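Local coordinates for DUF3248 domain-containing protein (Thermus thermophilus, PDB 2E6X) that is of unknown function but belongs to the DUF3248 family and folds as a small alpha-beta subunit that pairs with a second copy, at residues G10-G18 with R29-R40. Residues are numbered along the deposited sequence; the frame is centred on the assembly and turned at random.
Sequences GQHLVWRMG and RVGLASATPRFR
Val14 and Gly31 face each other in an antiparallel beta hairpin, whose strands 13-19 and 26-32 show how a ladder pays the polar debt of its backbone. Val14 N gives a nearly straight bond of 2.7 Å to Gly31 O, and Gly31 N returns a longer one, 3.2 Å, to Val14 O. The next hydrogen-bonded pair repeats the exchange: Arg16 N donates to Arg29 O, and Arg29 N to Arg16 O at 2.8 Å. Beyond the last rung Ala33 N still reaches His12 O, through a bond bent to 135° at the hydrogen, the donor tilted out of the carbonyl plane, while a water accepts from His12 N and, weakly, from Ala33 N. The other edge of strand 26-32, facing strand 62-66, is used too, since the backbone of Val30 bonds to Glu65 and Val67.

On one face Val30 CG2 sits 3.6 Å from the centre of the six-membered ring of Trp15, a CH-pi contact over the ring; Met17 of the second subunit also packs on this tryptophan. On the other face, helix 36-41 brings Phe39 beneath Val14 and Arg16. Arg16, bent at chi2 (-68°), lays CG 3.5 Å from Phe39 CD2 and turns back so that NH1 donates to Trp15 O from above the carbonyl plane. An alanine in place of Arg16 would probably take away the CG contact with Phe39 CD2, loosening the cover of that ring atom, and cost Trp15 O its side-chain donor. Arg29 instead runs away to Glu65, a salt bridge, and to the carbonyl of Pro43. Where the chain turns toward the helix, Ala33 O accepts from both Thr36 N and Thr36 OG1, the hydroxyl oxygen that also lies 3.5 Å from Val14 CG2.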
# COMPACT_ATOMS: atom_id res chain seq x y z
N GLY A 10 -3.66 12.44 -14.73
CA GLY A 10 -2.24 12.46 -15.01
C GLY A 10 -1.43 12.23 -13.73
O GLY A 10 -0.22 12.42 -13.73
N GLN A 11 -2.09 11.82 -12.64
CA GLN A 11 -1.40 11.58 -11.36
C GLN A 11 -1.09 10.09 -11.22
O GLN A 11 -1.84 9.22 -11.69
CB GLN A 11 -2.28 12.04 -10.17
CG GLN A 11 -2.40 13.56 -10.02
CD GLN A 11 -3.44 14.01 -8.97
OE1 GLN A 11 -3.39 15.13 -8.49
NE2 GLN A 11 -4.38 13.13 -8.63
N HIS A 12 0.04 9.80 -10.59
CA HIS A 12 0.43 8.43 -10.38
C HIS A 12 1.06 8.42 -9.02
O HIS A 12 1.76 9.37 -8.66
CB HIS A 12 1.43 7.96 -11.44
CG HIS A 12 0.88 7.95 -12.83
ND1 HIS A 12 0.87 9.06 -13.65
CD2 HIS A 12 0.27 6.96 -13.54
CE1 HIS A 12 0.28 8.76 -14.80
NE2 HIS A 12 -0.10 7.49 -14.75
N LEU A 13 0.77 7.38 -8.25
CA LEU A 13 1.30 7.22 -6.89
C LEU A 13 2.44 6.20 -6.92
O LEU A 13 2.39 5.22 -7.66
CB LEU A 13 0.19 6.70 -5.97
CG LEU A 13 -1.06 7.56 -5.83
CD1 LEU A 13 -2.00 6.87 -4.89
CD2 LEU A 13 -0.70 8.94 -5.29
N VAL A 14 3.47 6.45 -6.12
CA VAL A 14 4.61 5.54 -6.06
C VAL A 14 4.46 4.75 -4.78
O VAL A 14 4.13 5.32 -3.73
CB VAL A 14 5.95 6.28 -6.01
CG1 VAL A 14 7.12 5.29 -6.19
CG2 VAL A 14 5.96 7.37 -7.08
N TRP A 15 4.67 3.45 -4.87
CA TRP A 15 4.57 2.55 -3.73
C TRP A 15 5.86 1.78 -3.52
O TRP A 15 6.45 1.27 -4.48
CB TRP A 15 3.46 1.52 -3.94
CG TRP A 15 2.11 2.08 -3.98
CD1 TRP A 15 1.44 2.57 -5.07
CD2 TRP A 15 1.24 2.29 -2.86
NE1 TRP A 15 0.22 3.07 -4.70
CE2 TRP A 15 0.07 2.91 -3.34
CE3 TRP A 15 1.35 2.01 -1.49
CZ2 TRP A 15 -0.99 3.25 -2.51
CZ3 TRP A 15 0.28 2.36 -0.65
CH2 TRP A 15 -0.87 2.97 -1.17
N ARG A 16 6.30 1.70 -2.25
CA ARG A 16 7.49 0.94 -1.87
C ARG A 16 7.17 0.29 -0.54
O ARG A 16 6.46 0.87 0.29
CB ARG A 16 8.72 1.84 -1.70
CG ARG A 16 9.23 2.55 -2.99
CD ARG A 16 9.82 1.57 -4.01
NE ARG A 16 10.41 2.31 -5.14
CZ ARG A 16 9.74 2.66 -6.23
NH1 ARG A 16 8.46 2.34 -6.37
NH2 ARG A 16 10.37 3.38 -7.18
N MSE A 17 7.69 -0.91 -0.31
CA MSE A 17 7.43 -1.57 0.96
C MSE A 17 8.56 -2.48 1.35
O MSE A 17 9.37 -2.86 0.51
CB MSE A 17 6.17 -2.38 0.85
CG MSE A 17 6.25 -3.30 -0.32
SE MSE A 17 4.57 -4.01 -0.64
CE MSE A 17 4.09 -4.56 1.17
N GLY A 18 8.57 -2.85 2.62
CA GLY A 18 9.60 -3.71 3.15
C GLY A 18 9.59 -3.61 4.66
O GLY A 18 8.87 -2.79 5.27
N ARG A 29 5.45 2.77 2.01
CA ARG A 29 5.66 4.19 1.74
C ARG A 29 4.91 4.55 0.48
O ARG A 29 4.96 3.79 -0.50
CB ARG A 29 7.16 4.51 1.58
CG ARG A 29 7.91 4.27 2.84
CD ARG A 29 9.40 4.42 2.63
NE ARG A 29 10.08 4.36 3.93
CZ ARG A 29 11.39 4.21 4.06
NH1 ARG A 29 12.15 4.10 2.96
NH2 ARG A 29 11.92 4.13 5.28
N VAL A 30 4.21 5.68 0.52
CA VAL A 30 3.44 6.13 -0.64
C VAL A 30 3.56 7.65 -0.89
O VAL A 30 3.63 8.45 0.05
CB VAL A 30 1.94 5.77 -0.48
CG1 VAL A 30 1.32 6.53 0.72
CG2 VAL A 30 1.19 6.12 -1.75
N GLY A 31 3.59 8.03 -2.15
CA GLY A 31 3.70 9.44 -2.48
C GLY A 31 3.40 9.64 -3.96
O GLY A 31 3.20 8.67 -4.69
N LEU A 32 3.35 10.90 -4.40
CA LEU A 32 3.13 11.17 -5.82
C LEU A 32 4.37 10.78 -6.59
O LEU A 32 5.47 10.72 -6.03
CB LEU A 32 2.88 12.66 -6.05
CG LEU A 32 1.51 13.20 -5.63
CD1 LEU A 32 1.49 14.69 -5.86
CD2 LEU A 32 0.41 12.50 -6.44
N ALA A 33 4.20 10.56 -7.89
CA ALA A 33 5.34 10.19 -8.75
C ALA A 33 6.46 11.24 -8.68
O ALA A 33 7.63 10.91 -8.78
CB ALA A 33 4.88 10.01 -10.21
N SER A 34 6.09 12.51 -8.51
CA SER A 34 7.08 13.57 -8.45
C SER A 34 7.98 13.49 -7.21
O SER A 34 9.02 14.15 -7.15
CB SER A 34 6.37 14.93 -8.50
OG SER A 34 5.34 15.01 -7.54
N ALA A 35 7.59 12.66 -6.23
CA ALA A 35 8.35 12.47 -5.00
C ALA A 35 9.32 11.28 -5.06
O ALA A 35 10.00 10.98 -4.10
CB ALA A 35 7.40 12.27 -3.82
N THR A 36 9.37 10.62 -6.21
CA THR A 36 10.21 9.46 -6.39
C THR A 36 11.64 9.65 -5.91
O THR A 36 12.17 8.82 -5.20
CB THR A 36 10.23 9.08 -7.87
OG1 THR A 36 8.90 8.77 -8.29
CG2 THR A 36 11.16 7.87 -8.10
N PRO A 37 12.30 10.73 -6.34
CA PRO A 37 13.68 10.95 -5.90
C PRO A 37 13.83 10.80 -4.38
O PRO A 37 14.81 10.23 -3.92
CB PRO A 37 13.95 12.39 -6.37
CG PRO A 37 13.17 12.48 -7.62
CD PRO A 37 11.85 11.79 -7.25
N ARG A 38 12.85 11.28 -3.60
CA ARG A 38 12.96 11.22 -2.11
C ARG A 38 12.94 9.84 -1.47
O ARG A 38 13.45 9.65 -0.36
CB ARG A 38 11.85 12.03 -1.46
CG ARG A 38 11.65 13.41 -2.03
CD ARG A 38 12.74 14.34 -1.62
NE ARG A 38 12.56 15.61 -2.31
CZ ARG A 38 13.48 16.57 -2.33
NH1 ARG A 38 14.63 16.40 -1.70
NH2 ARG A 38 13.22 17.71 -2.97
N PHE A 39 12.33 8.88 -2.15
CA PHE A 39 12.23 7.55 -1.58
C PHE A 39 13.59 6.94 -1.25
O PHE A 39 13.79 6.41 -0.16
CB PHE A 39 11.44 6.60 -2.50
CG PHE A 39 9.93 6.79 -2.46
CD1 PHE A 39 9.33 7.88 -3.09
CD2 PHE A 39 9.10 5.85 -1.83
CE1 PHE A 39 7.93 8.03 -3.11
CE2 PHE A 39 7.72 5.99 -1.84
CZ PHE A 39 7.13 7.09 -2.48
N ARG A 40 14.53 7.00 -2.21
CA ARG A 40 15.85 6.41 -2.00
C ARG A 40 16.67 7.10 -0.94
O ARG A 40 17.62 6.50 -0.42
CB ARG A 40 16.65 6.40 -3.31
CG ARG A 40 16.27 5.28 -4.24
CD ARG A 40 14.85 5.45 -4.76
NE ARG A 40 14.40 4.23 -5.43
CZ ARG A 40 13.31 4.15 -6.19
NH1 ARG A 40 12.56 5.22 -6.37
NH2 ARG A 40 12.99 3.00 -6.75
O HOH W 1 2.37 12.08 -10.29